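Local coordinates for disulfide isomerase DsbG N-terminal domain-containing protein (Helicobacter pylori, PDB 3TDG) that probably acts as a thioredoxin-fold thiol-disulfide oxidoreductase of the DsbG family, working as a reductase, at residues A[138-143]-A[209-214]; A[167-172]-A[176-181]; A[198-203]-A[219-224]. All coordinates share one frame; numbering follows the deposited sequence.

Contact 1: residues A[138-143]-A[209-214]; sequences ELPSTN and ASVEDK. With FMT (formic acid), chain C.
Leu139 and Lys214 make the same choice at the first torsion: each turns CG anti to its carbonyl carbon (chi1 -49° and -69°), and the lysine then runs on fully extended. Methyl CD2 of Leu139 thereby comes to 3.9 Å from CB of Lys214 and lies against the aliphatic chain, with the two side chains sliding past each other in opposite directions. Val211, one helical turn earlier, divides its methyls between two partners. Its CG2 sits 3.8 Å from CD of Pro140, at the CG-CD edge of the ring, while its CG1 looks more loosely onto CD2 of Leu139 at 4.3 Å.

Beyond this apolar patch the polar bridging is indirect. Lys214 NZ donates to O1 of a formic acid molecule at 2.6 Å, and the other oxygen, O2, takes the N-H of Glu138 at 2.8 Å with an angle of 153° at the hydrogen. Arg205 also bonds the small acid, so the basic surroundings would favour formate; it probably came from the crystallisation liquor. A water makes a second bridge, accepting from Lys214 NZ at 3.0 Å and donating to Glu138 O. Ligand and water thus occupy the backbone N-H and C=O of the same strand residue. On the helix side, Ser210 is the N-cap and forms a capping box with Asp213, although the bond from Asp213 N to Ser210 OG is weak.

Strand 137-139 is outermost in its sheet within the chain, with 177-182 next to it, and Leu139 bonds Val178 there through the backbone. Leu139 and Val211 both also reach Leu173 of helix 169-175, and Lys214 packs on Met201 of helix 188-206, so the start of helix 211-222 meets the sheet margin beside two other helices.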
ATOM      1  N   GLU A 138       9.793  22.005  28.268  1.00 44.05           N
ATOM      2  CA  GLU A 138      10.873  22.703  27.591  1.00 45.86           C
ATOM      3  C   GLU A 138      11.822  23.363  28.591  1.00 46.95           C
ATOM      4  O   GLU A 138      11.419  24.212  29.385  1.00 46.98           O
ATOM      5  CB  GLU A 138      10.313  23.721  26.585  1.00 46.06           C
ATOM      6  CG  GLU A 138      11.405  24.381  25.749  1.00 47.93           C
ATOM      7  CD  GLU A 138      10.876  25.248  24.618  1.00 50.00           C
ATOM      8  OE1 GLU A 138      10.130  24.755  23.741  1.00 52.49           O
ATOM      9  OE2 GLU A 138      11.247  26.430  24.588  1.00 53.41           O
ATOM     10  N   LEU A 139      13.088  22.953  28.553  1.00 48.29           N
ATOM     11  CA  LEU A 139      14.119  23.520  29.412  1.00 49.81           C
ATOM     12  C   LEU A 139      15.167  24.252  28.567  1.00 51.57           C
ATOM     13  O   LEU A 139      15.916  23.610  27.836  1.00 51.49           O
ATOM     14  CB  LEU A 139      14.761  22.422  30.265  1.00 49.59           C
ATOM     15  CG  LEU A 139      13.770  21.506  30.990  1.00 49.81           C
ATOM     16  CD1 LEU A 139      14.410  20.165  31.340  1.00 49.43           C
ATOM     17  CD2 LEU A 139      13.163  22.191  32.219  1.00 48.57           C
ATOM     18  N   PRO A 140      15.201  25.603  28.648  1.00 53.25           N
ATOM     19  CA  PRO A 140      16.151  26.383  27.844  1.00 54.53           C
ATOM     20  C   PRO A 140      17.602  26.090  28.228  1.00 55.71           C
ATOM     21  O   PRO A 140      17.894  25.884  29.411  1.00 55.84           O
ATOM     22  CB  PRO A 140      15.783  27.843  28.168  1.00 54.38           C
ATOM     23  CG  PRO A 140      15.044  27.783  29.472  1.00 54.59           C
ATOM     24  CD  PRO A 140      14.314  26.469  29.452  1.00 53.36           C
ATOM     25  N   SER A 141      18.502  26.060  27.246  1.00 57.81           N
ATOM     26  CA  SER A 141      19.927  25.800  27.529  1.00 60.00           C
ATOM     27  C   SER A 141      20.480  26.734  28.586  1.00 61.04           C
ATOM     28  O   SER A 141      20.062  27.885  28.677  1.00 61.41           O
ATOM     29  CB  SER A 141      20.796  25.896  26.275  1.00 59.91           C
ATOM     30  OG  SER A 141      20.366  26.943  25.445  1.00 61.59           O
ATOM     31  N   THR A 142      21.405  26.220  29.391  1.00 62.66           N
ATOM     32  CA  THR A 142      22.112  27.030  30.382  1.00 64.33           C
ATOM     33  C   THR A 142      22.960  28.101  29.687  1.00 65.10           C
ATOM     34  O   THR A 142      23.296  29.131  30.290  1.00 65.46           O
ATOM     35  CB  THR A 142      22.991  26.167  31.319  1.00 64.38           C
ATOM     36  OG1 THR A 142      23.829  25.301  30.539  1.00 65.65           O
ATOM     37  CG2 THR A 142      22.120  25.324  32.243  1.00 64.73           C
ATOM     38  N   ASN A 143      23.272  27.858  28.413  1.00 65.78           N
ATOM     39  CA  ASN A 143      24.000  28.810  27.573  1.00 66.36           C
ATOM     40  C   ASN A 143      23.066  29.455  26.546  1.00 66.12           C
ATOM     41  O   ASN A 143      22.558  28.776  25.650  1.00 65.51           O
ATOM     42  CB  ASN A 143      25.180  28.112  26.880  1.00 66.65           C
ATOM     43  CG  ASN A 143      26.428  28.987  26.806  1.00 68.34           C
ATOM     44  OD1 ASN A 143      26.747  29.717  27.747  1.00 71.20           O
ATOM     45  ND2 ASN A 143      27.151  28.898  25.694  1.00 68.85           N
ATOM     46  N   ALA A 209       8.206  28.521  38.307  1.00 51.44           N
ATOM     47  CA  ALA A 209       9.357  27.698  38.737  1.00 51.32           C
ATOM     48  C   ALA A 209      10.587  27.808  37.807  1.00 51.00           C
ATOM     49  O   ALA A 209      10.453  28.044  36.609  1.00 50.60           O
ATOM     50  CB  ALA A 209       8.937  26.240  38.883  1.00 50.73           C
ATOM     51  N   SER A 210      11.779  27.627  38.369  1.00 51.19           N
ATOM     52  CA  SER A 210      13.020  27.672  37.585  1.00 51.68           C
ATOM     53  C   SER A 210      13.277  26.349  36.836  1.00 51.81           C
ATOM     54  O   SER A 210      12.582  25.352  37.056  1.00 52.00           O
ATOM     55  CB  SER A 210      14.207  28.014  38.491  1.00 51.17           C
ATOM     56  OG  SER A 210      14.448  26.976  39.428  1.00 51.17           O
ATOM     57  N   VAL A 211      14.269  26.355  35.951  1.00 52.42           N
ATOM     58  CA  VAL A 211      14.731  25.140  35.280  1.00 52.93           C
ATOM     59  C   VAL A 211      15.098  24.045  36.295  1.00 53.10           C
ATOM     60  O   VAL A 211      14.619  22.907  36.195  1.00 53.05           O
ATOM     61  CB  VAL A 211      15.907  25.447  34.318  1.00 53.25           C
ATOM     62  CG1 VAL A 211      16.628  24.157  33.887  1.00 53.74           C
ATOM     63  CG2 VAL A 211      15.404  26.213  33.095  1.00 52.17           C
ATOM     64  N   GLU A 212      15.912  24.417  37.285  1.00 53.21           N
ATOM     65  CA  GLU A 212      16.342  23.527  38.368  1.00 53.07           C
ATOM     66  C   GLU A 212      15.180  22.883  39.120  1.00 52.23           C
ATOM     67  O   GLU A 212      15.235  21.693  39.435  1.00 51.88           O
ATOM     68  CB  GLU A 212      17.259  24.269  39.369  1.00 53.71           C
ATOM     69  CG  GLU A 212      18.754  24.295  38.993  1.00 55.74           C
ATOM     70  CD  GLU A 212      19.366  22.895  38.825  1.00 57.51           C
ATOM     71  OE1 GLU A 212      20.113  22.684  37.841  1.00 58.48           O
ATOM     72  OE2 GLU A 212      19.087  22.007  39.663  1.00 58.23           O
ATOM     73  N   ASP A 213      14.144  23.675  39.408  1.00 51.10           N
ATOM     74  CA  ASP A 213      12.937  23.186  40.064  1.00 50.25           C
ATOM     75  C   ASP A 213      12.263  22.110  39.223  1.00 49.13           C
ATOM     76  O   ASP A 213      11.772  21.120  39.757  1.00 49.11           O
ATOM     77  CB  ASP A 213      11.931  24.324  40.279  1.00 51.04           C
ATOM     78  CG  ASP A 213      12.396  25.363  41.295  1.00 52.70           C
ATOM     79  OD1 ASP A 213      11.897  26.503  41.208  1.00 55.95           O
ATOM     80  OD2 ASP A 213      13.223  25.056  42.186  1.00 54.55           O
ATOM     81  N   LYS A 214      12.221  22.325  37.911  1.00 47.62           N
ATOM     82  CA  LYS A 214      11.562  21.381  37.010  1.00 46.66           C
ATOM     83  C   LYS A 214      12.346  20.082  36.936  1.00 46.07           C
ATOM     84  O   LYS A 214      11.758  19.011  37.025  1.00 46.02           O
ATOM     85  CB  LYS A 214      11.326  21.987  35.629  1.00 45.47           C
ATOM     86  CG  LYS A 214      10.284  23.086  35.665  1.00 45.30           C
ATOM     87  CD  LYS A 214      10.234  23.891  34.382  1.00 45.06           C
ATOM     88  CE  LYS A 214       9.187  24.995  34.522  1.00 44.68           C
ATOM     89  NZ  LYS A 214       9.173  25.843  33.320  1.00 44.89           N
TER
HETATM   90  C   FMT C 360       8.328  24.036  30.584  1.00 46.06           C
HETATM   91  O1  FMT C 360       7.733  24.514  31.565  1.00 46.54           O
HETATM   92  O2  FMT C 360       7.807  23.306  29.733  1.00 45.12           O
HETATM   93  O   HOH W   1      11.905  25.818  32.176  1.00 57.59           O

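Contact 2: residues A[167-172]-A[176-181]; sequences TKLRDH and NTVRMV
Asn176 N donates to His172 O at 2.8 Å, an i to i+4 backbone bond that runs nearly straight off the carbonyl (162° at the oxygen) although the N-H itself is bent, 137° at the hydrogen. It ties the last turn of helix 169-175 to the start of strand 177-182. From there the chain doubles back along the helix, and the contact becomes apolar. Leu169 has CG anti to its backbone N (chi1 -177°), which sends CD1 across to CG1 of Val178 at 3.7 Å; CD2 faces Met180 SD at a looser 4.4 Å. The other methyl of Val178, CG2, meets CB of His172 at 3.9 Å. The imidazole points away from the strand, and its NE2 makes a weak hydrogen bond to Glu165.

Helices 160-167 and 169-175 link the parallel neighbours 150-155 and 177-182, a beta-alpha-beta crossover of the thioredoxin fold. Chemically, then, one backbone bond fixes the tight turn, and buried hydrocarbon and sulfur hold the helix on the sheet; the Met180 side chain extends this greasy layer close to the probable CxxC site, without touching it.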
ATOM      1  N   THR A 167      20.076  11.579  33.922  1.00 45.42           N
ATOM      2  CA  THR A 167      21.286  12.101  34.595  1.00 46.48           C
ATOM      3  C   THR A 167      22.122  13.005  33.684  1.00 47.04           C
ATOM      4  O   THR A 167      22.905  13.827  34.161  1.00 47.47           O
ATOM      5  CB  THR A 167      22.187  10.969  35.190  1.00 46.54           C
ATOM      6  OG1 THR A 167      22.755  10.188  34.128  1.00 47.40           O
ATOM      7  CG2 THR A 167      21.391  10.050  36.108  1.00 45.96           C
ATOM      8  N   LYS A 168      21.940  12.863  32.375  1.00 48.03           N
ATOM      9  CA  LYS A 168      22.688  13.641  31.386  1.00 48.81           C
ATOM     10  C   LYS A 168      22.006  14.949  31.003  1.00 49.63           C
ATOM     11  O   LYS A 168      22.536  15.708  30.174  1.00 49.85           O
ATOM     12  CB  LYS A 168      22.911  12.804  30.124  1.00 49.53           C
ATOM     13  CG  LYS A 168      23.446  11.406  30.411  1.00 50.24           C
ATOM     14  CD  LYS A 168      23.791  10.656  29.152  1.00 53.24           C
ATOM     15  CE  LYS A 168      24.348   9.275  29.504  1.00 54.72           C
ATOM     16  NZ  LYS A 168      24.716   8.498  28.289  1.00 56.94           N
ATOM     17  N   LEU A 169      20.841  15.217  31.595  1.00 49.80           N
ATOM     18  CA  LEU A 169      20.022  16.365  31.188  1.00 50.40           C
ATOM     19  C   LEU A 169      20.727  17.721  31.349  1.00 50.69           C
ATOM     20  O   LEU A 169      20.720  18.515  30.418  1.00 50.41           O
ATOM     21  CB  LEU A 169      18.652  16.359  31.894  1.00 49.99           C
ATOM     22  CG  LEU A 169      17.650  17.454  31.520  1.00 50.09           C
ATOM     23  CD1 LEU A 169      17.322  17.430  30.026  1.00 48.66           C
ATOM     24  CD2 LEU A 169      16.384  17.318  32.381  1.00 48.96           C
ATOM     25  N   ARG A 170      21.325  17.970  32.517  1.00 52.22           N
ATOM     26  CA  ARG A 170      22.090  19.216  32.759  1.00 54.06           C
ATOM     27  C   ARG A 170      23.256  19.415  31.782  1.00 54.64           C
ATOM     28  O   ARG A 170      23.582  20.559  31.442  1.00 55.26           O
ATOM     29  CB  ARG A 170      22.592  19.306  34.206  1.00 54.05           C
ATOM     30  CG  ARG A 170      21.523  19.701  35.201  1.00 55.25           C
ATOM     31  CD  ARG A 170      22.054  19.700  36.619  1.00 56.17           C
ATOM     32  NE  ARG A 170      20.983  19.775  37.616  1.00 56.65           N
ATOM     33  CZ  ARG A 170      20.390  18.719  38.171  1.00 58.18           C
ATOM     34  NH1 ARG A 170      20.743  17.480  37.832  1.00 58.59           N
ATOM     35  NH2 ARG A 170      19.434  18.895  39.074  1.00 57.82           N
ATOM     36  N   ASP A 171      23.871  18.315  31.326  1.00 55.42           N
ATOM     37  CA  ASP A 171      24.927  18.398  30.295  1.00 55.91           C
ATOM     38  C   ASP A 171      24.365  18.712  28.928  1.00 55.70           C
ATOM     39  O   ASP A 171      24.950  19.513  28.194  1.00 55.93           O
ATOM     40  CB  ASP A 171      25.767  17.119  30.223  1.00 56.32           C
ATOM     41  CG  ASP A 171      26.686  16.957  31.406  1.00 57.99           C
ATOM     42  OD1 ASP A 171      26.761  17.864  32.263  1.00 61.07           O
ATOM     43  OD2 ASP A 171      27.334  15.902  31.493  1.00 60.63           O
ATOM     44  N   HIS A 172      23.235  18.085  28.581  1.00 55.65           N
ATOM     45  CA  HIS A 172      22.528  18.389  27.327  1.00 55.61           C
ATOM     46  C   HIS A 172      22.154  19.865  27.231  1.00 55.61           C
ATOM     47  O   HIS A 172      22.083  20.419  26.131  1.00 55.49           O
ATOM     48  CB  HIS A 172      21.240  17.571  27.195  1.00 55.78           C
ATOM     49  CG  HIS A 172      21.447  16.143  26.797  1.00 56.20           C
ATOM     50  ND1 HIS A 172      21.885  15.771  25.543  1.00 56.86           N
ATOM     51  CD2 HIS A 172      21.223  14.991  27.472  1.00 55.92           C
ATOM     52  CE1 HIS A 172      21.944  14.454  25.473  1.00 57.41           C
ATOM     53  NE2 HIS A 172      21.550  13.956  26.631  1.00 56.57           N
ATOM     54  N   ASN A 176      21.998  22.361  24.185  1.00 55.34           N
ATOM     55  CA  ASN A 176      20.673  22.466  23.553  1.00 53.49           C
ATOM     56  C   ASN A 176      19.579  22.981  24.478  1.00 52.00           C
ATOM     57  O   ASN A 176      19.721  22.967  25.688  1.00 51.88           O
ATOM     58  CB  ASN A 176      20.190  21.099  23.047  1.00 54.17           C
ATOM     59  CG  ASN A 176      21.026  20.549  21.922  1.00 53.09           C
ATOM     60  OD1 ASN A 176      20.672  20.670  20.751  1.00 53.67           O
ATOM     61  ND2 ASN A 176      22.122  19.900  22.277  1.00 53.17           N
ATOM     62  N   THR A 177      18.473  23.415  23.885  1.00 50.51           N
ATOM     63  CA  THR A 177      17.222  23.494  24.618  1.00 49.06           C
ATOM     64  C   THR A 177      16.561  22.140  24.446  1.00 47.39           C
ATOM     65  O   THR A 177      16.387  21.666  23.327  1.00 46.93           O
ATOM     66  CB  THR A 177      16.319  24.647  24.131  1.00 49.18           C
ATOM     67  OG1 THR A 177      16.796  25.868  24.702  1.00 51.43           O
ATOM     68  CG2 THR A 177      14.860  24.442  24.574  1.00 49.27           C
ATOM     69  N   VAL A 178      16.223  21.524  25.571  1.00 45.94           N
ATOM     70  CA  VAL A 178      15.609  20.199  25.593  1.00 44.32           C
ATOM     71  C   VAL A 178      14.095  20.280  25.753  1.00 43.23           C
ATOM     72  O   VAL A 178      13.593  20.973  26.642  1.00 43.08           O
ATOM     73  CB  VAL A 178      16.225  19.337  26.724  1.00 43.96           C
ATOM     74  CG1 VAL A 178      15.386  18.061  26.989  1.00 43.16           C
ATOM     75  CG2 VAL A 178      17.674  19.003  26.388  1.00 43.82           C
ATOM     76  N   ARG A 179      13.380  19.592  24.863  1.00 42.01           N
ATOM     77  CA  ARG A 179      11.959  19.333  25.037  1.00 40.95           C
ATOM     78  C   ARG A 179      11.746  17.875  25.433  1.00 40.38           C
ATOM     79  O   ARG A 179      11.707  16.972  24.582  1.00 39.85           O
ATOM     80  CB  ARG A 179      11.167  19.668  23.776  1.00 40.58           C
ATOM     81  CG  ARG A 179      11.247  21.151  23.404  1.00 42.19           C
ATOM     82  CD  ARG A 179      10.426  21.477  22.192  1.00 43.19           C
ATOM     83  NE  ARG A 179      10.557  22.901  21.885  1.00 46.25           N
ATOM     84  CZ  ARG A 179      10.285  23.452  20.709  1.00 44.96           C
ATOM     85  NH1 ARG A 179       9.850  22.706  19.702  1.00 44.19           N
ATOM     86  NH2 ARG A 179      10.436  24.759  20.554  1.00 45.86           N
ATOM     87  N   MET A 180      11.605  17.655  26.732  1.00 39.04           N
ATOM     88  CA  MET A 180      11.399  16.318  27.241  1.00 38.67           C
ATOM     89  C   MET A 180       9.910  15.916  27.161  1.00 37.57           C
ATOM     90  O   MET A 180       9.041  16.593  27.714  1.00 36.84           O
ATOM     91  CB  MET A 180      11.919  16.241  28.673  1.00 39.39           C
ATOM     92  CG  MET A 180      12.079  14.821  29.170  1.00 42.15           C
ATOM     93  SD  MET A 180      13.245  14.779  30.523  1.00 47.72           S
ATOM     94  CE  MET A 180      12.809  13.202  31.256  1.00 45.12           C
ATOM     95  N   VAL A 181       9.636  14.817  26.467  1.00 35.81           N
ATOM     96  CA  VAL A 181       8.287  14.312  26.283  1.00 35.42           C
ATOM     97  C   VAL A 181       8.151  13.039  27.125  1.00 35.33           C
ATOM     98  O   VAL A 181       8.698  11.987  26.759  1.00 34.99           O
ATOM     99  CB  VAL A 181       8.014  14.011  24.791  1.00 35.51           C
ATOM    100  CG1 VAL A 181       6.611  13.432  24.578  1.00 34.63           C
ATOM    101  CG2 VAL A 181       8.211  15.287  23.942  1.00 36.16           C
TER

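Contact 3: residues A[198-203]-A[219-224]; sequences QEEMAK and EKIYST
Lys220 is the first residue of 219-224 to touch the other helix, and it carries the polar link to Glu200. Its chain starts straight and bends at chi3 (82°), bringing NZ to 2.7 Å from OE1 of Glu200 in a salt bridge. The ammonium comes from above the carboxylate, 41° out of its plane, and favours one oxygen: OE2 of Glu200 is 3.8 Å from NZ of Lys220. The lysine's CE follows, 3.5 Å from the same Glu200 OE1. Glu200 is bent at chi2 (112°), away from a staggered value; the two side chains cross at about a right angle.

Ile221, a buried residue, comes next and points toward helix 188-206. Methyl CD1 of Ile221 is 4.1 Å from Glu200 OE1, a plain van der Waals neighbour, and it approaches that oxygen from a quite different direction than the ammonium. The positive partner would be expected to stabilise the charged form of Glu200. Tyr222 reaches strand 177-182 instead, and its OH is hydrogen-bonded to Ser155 OG. With Ser223 the backbone leaves helical geometry, though its N still bonds Glu219 O at 3.0 Å.

The two backbones stay well apart, with the CA atoms of Glu200 and Ile221, the nearest pair, 9.9 Å from each other, and the long acidic and basic side chains span the gap. Towards the start of helix 211-222 the helices pack more closely: Met201 touches Ile217 and Leu218, and Glu200 also touches Ile217. Lys220 and Ile221 also touch Tyr226 of the following loop, and Gln198 and Glu199 reach helix 235-249.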
ATOM      1  N   GLN A 198       2.797  15.706  34.477  1.00 36.64           N
ATOM      2  CA  GLN A 198       1.996  16.732  33.776  1.00 37.52           C
ATOM      3  C   GLN A 198       1.354  17.661  34.822  1.00 38.33           C
ATOM      4  O   GLN A 198       1.383  18.887  34.685  1.00 38.05           O
ATOM      5  CB  GLN A 198       0.888  16.088  32.921  1.00 36.75           C
ATOM      6  CG  GLN A 198       1.353  15.479  31.589  1.00 37.32           C
ATOM      7  CD  GLN A 198       2.052  16.498  30.725  1.00 35.27           C
ATOM      8  OE1 GLN A 198       1.511  17.561  30.463  1.00 37.26           O
ATOM      9  NE2 GLN A 198       3.280  16.205  30.327  1.00 33.93           N
ATOM     10  N   GLU A 199       0.769  17.065  35.862  1.00 39.23           N
ATOM     11  CA  GLU A 199       0.100  17.854  36.916  1.00 41.15           C
ATOM     12  C   GLU A 199       1.093  18.744  37.629  1.00 40.79           C
ATOM     13  O   GLU A 199       0.855  19.923  37.815  1.00 40.66           O
ATOM     14  CB  GLU A 199      -0.609  16.928  37.901  1.00 41.49           C
ATOM     15  CG  GLU A 199      -1.292  17.623  39.088  1.00 46.37           C
ATOM     16  CD  GLU A 199      -2.089  16.622  39.922  1.00 51.09           C
ATOM     17  OE1 GLU A 199      -1.471  15.742  40.557  1.00 52.64           O
ATOM     18  OE2 GLU A 199      -3.338  16.684  39.905  1.00 55.04           O
ATOM     19  N   GLU A 200       2.238  18.175  37.991  1.00 41.41           N
ATOM     20  CA  GLU A 200       3.234  18.912  38.734  1.00 41.87           C
ATOM     21  C   GLU A 200       3.894  20.018  37.893  1.00 41.57           C
ATOM     22  O   GLU A 200       4.208  21.090  38.427  1.00 41.60           O
ATOM     23  CB  GLU A 200       4.248  17.923  39.337  1.00 43.13           C
ATOM     24  CG  GLU A 200       5.346  18.553  40.151  1.00 47.79           C
ATOM     25  CD  GLU A 200       5.261  18.235  41.645  1.00 54.00           C
ATOM     26  OE1 GLU A 200       5.486  17.053  42.024  1.00 54.45           O
ATOM     27  OE2 GLU A 200       4.976  19.177  42.432  1.00 56.81           O
ATOM     28  N   MET A 201       4.093  19.776  36.588  1.00 40.42           N
ATOM     29  CA  MET A 201       4.633  20.813  35.690  1.00 40.22           C
ATOM     30  C   MET A 201       3.674  22.000  35.495  1.00 39.13           C
ATOM     31  O   MET A 201       4.119  23.134  35.428  1.00 38.68           O
ATOM     32  CB  MET A 201       5.020  20.239  34.312  1.00 40.62           C
ATOM     33  CG  MET A 201       6.353  19.464  34.311  1.00 42.91           C
ATOM     34  SD  MET A 201       7.763  20.412  34.975  1.00 48.75           S
ATOM     35  CE  MET A 201       8.807  19.040  35.468  1.00 48.72           C
ATOM     36  N   ALA A 202       2.378  21.718  35.373  1.00 38.46           N
ATOM     37  CA  ALA A 202       1.340  22.771  35.337  1.00 39.00           C
ATOM     38  C   ALA A 202       1.436  23.706  36.554  1.00 39.41           C
ATOM     39  O   ALA A 202       1.491  24.932  36.390  1.00 40.09           O
ATOM     40  CB  ALA A 202      -0.074  22.150  35.216  1.00 37.95           C
ATOM     41  N   LYS A 203       1.504  23.129  37.757  1.00 40.59           N
ATOM     42  CA  LYS A 203       1.677  23.916  39.009  1.00 42.07           C
ATOM     43  C   LYS A 203       2.987  24.680  39.008  1.00 42.47           C
ATOM     44  O   LYS A 203       3.016  25.856  39.340  1.00 42.98           O
ATOM     45  CB  LYS A 203       1.574  23.021  40.255  1.00 41.80           C
ATOM     46  CG  LYS A 203       0.192  22.392  40.415  1.00 43.96           C
ATOM     47  CD  LYS A 203       0.112  21.460  41.622  1.00 47.52           C
ATOM     48  CE  LYS A 203      -1.288  20.851  41.707  1.00 48.61           C
ATOM     49  NZ  LYS A 203      -1.324  19.595  42.515  1.00 50.88           N
ATOM     50  N   GLU A 219      13.482  14.282  38.584  1.00 42.20           N
ATOM     51  CA  GLU A 219      14.308  13.380  39.404  1.00 42.93           C
ATOM     52  C   GLU A 219      13.511  12.789  40.550  1.00 43.01           C
ATOM     53  O   GLU A 219      13.539  11.573  40.780  1.00 43.05           O
ATOM     54  CB  GLU A 219      15.558  14.114  39.903  1.00 43.31           C
ATOM     55  CG  GLU A 219      16.450  14.561  38.756  1.00 45.05           C
ATOM     56  CD  GLU A 219      17.660  15.373  39.202  1.00 49.84           C
ATOM     57  OE1 GLU A 219      17.636  15.953  40.309  1.00 51.50           O
ATOM     58  OE2 GLU A 219      18.635  15.445  38.422  1.00 51.98           O
ATOM     59  N   LYS A 220      12.746  13.633  41.239  1.00 43.09           N
ATOM     60  CA  LYS A 220      11.893  13.154  42.329  1.00 43.16           C
ATOM     61  C   LYS A 220      11.002  12.006  41.820  1.00 42.83           C
ATOM     62  O   LYS A 220      10.980  10.919  42.421  1.00 43.51           O
ATOM     63  CB  LYS A 220      11.060  14.311  42.931  1.00 43.23           C
ATOM     64  CG  LYS A 220      10.078  13.893  44.056  1.00 46.00           C
ATOM     65  CD  LYS A 220       9.221  15.071  44.579  1.00 48.39           C
ATOM     66  CE  LYS A 220       8.008  15.346  43.673  1.00 50.44           C
ATOM     67  NZ  LYS A 220       7.255  16.585  44.068  1.00 52.61           N
ATOM     68  N   ILE A 221      10.298  12.220  40.705  1.00 41.63           N
ATOM     69  CA  ILE A 221       9.296  11.237  40.244  1.00 40.75           C
ATOM     70  C   ILE A 221       9.907  10.045  39.487  1.00 40.37           C
ATOM     71  O   ILE A 221       9.385   8.920  39.564  1.00 40.62           O
ATOM     72  CB  ILE A 221       8.124  11.923  39.439  1.00 41.18           C
ATOM     73  CG1 ILE A 221       7.326  12.851  40.365  1.00 42.23           C
ATOM     74  CG2 ILE A 221       7.198  10.881  38.805  1.00 40.12           C
ATOM     75  CD1 ILE A 221       6.422  13.855  39.660  1.00 44.35           C
ATOM     76  N   TYR A 222      11.017  10.285  38.782  1.00 39.91           N
ATOM     77  CA  TYR A 222      11.729   9.220  38.075  1.00 40.08           C
ATOM     78  C   TYR A 222      12.405   8.225  39.045  1.00 40.92           C
ATOM     79  O   TYR A 222      12.605   7.054  38.710  1.00 40.00           O
ATOM     80  CB  TYR A 222      12.764   9.801  37.109  1.00 39.80           C
ATOM     81  CG  TYR A 222      12.267  10.011  35.686  1.00 39.03           C
ATOM     82  CD1 TYR A 222      12.855   9.330  34.624  1.00 39.89           C
ATOM     83  CD2 TYR A 222      11.209  10.892  35.403  1.00 40.70           C
ATOM     84  CE1 TYR A 222      12.424   9.511  33.309  1.00 38.84           C
ATOM     85  CE2 TYR A 222      10.758  11.082  34.074  1.00 40.60           C
ATOM     86  CZ  TYR A 222      11.384  10.380  33.042  1.00 39.62           C
ATOM     87  OH  TYR A 222      10.968  10.520  31.751  1.00 39.08           O
ATOM     88  N   SER A 223      12.736   8.700  40.244  1.00 41.47           N
ATOM     89  CA  SER A 223      13.367   7.861  41.259  1.00 42.33           C
ATOM     90  C   SER A 223      12.613   6.551  41.414  1.00 42.59           C
ATOM     91  O   SER A 223      11.397   6.529  41.563  1.00 42.30           O
ATOM     92  CB  SER A 223      13.435   8.594  42.608  1.00 42.07           C
ATOM     93  OG  SER A 223      13.894   7.716  43.613  1.00 43.68           O
ATOM     94  N   THR A 224      13.357   5.458  41.373  1.00 43.67           N
ATOM     95  CA  THR A 224      12.815   4.130  41.625  1.00 45.04           C
ATOM     96  C   THR A 224      12.135   3.993  42.993  1.00 46.18           C
ATOM     97  O   THR A 224      11.223   3.185  43.154  1.00 46.23           O
ATOM     98  CB  THR A 224      13.941   3.071  41.481  1.00 44.92           C
ATOM     99  OG1 THR A 224      14.546   3.198  40.184  1.00 44.93           O
ATOM    100  CG2 THR A 224      13.401   1.673  41.622  1.00 44.20           C
TER

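How the contacts relate
Contacts 1 and 2 have centres about 9 Å apart and share a sheet: strands 137-139 and 177-182 are antiparallel neighbours, clasped by a salt bridge from Arg179 NE to Glu138 OE1 (2.7 Å). Contact 3 lies further off, its centre about 14 Å from that of contact 1 and 15 Å from that of contact 2. Helix 211-222 joins contacts 1 and 3, opening in the first and ending in the other. Between contacts 2 and 3, Arg170 NH1 bonds Glu219 OE2 at 3.0 Å, and Met180, which lies near the probable CxxC site, packs on Tyr222. The formic acid belongs to contact 1.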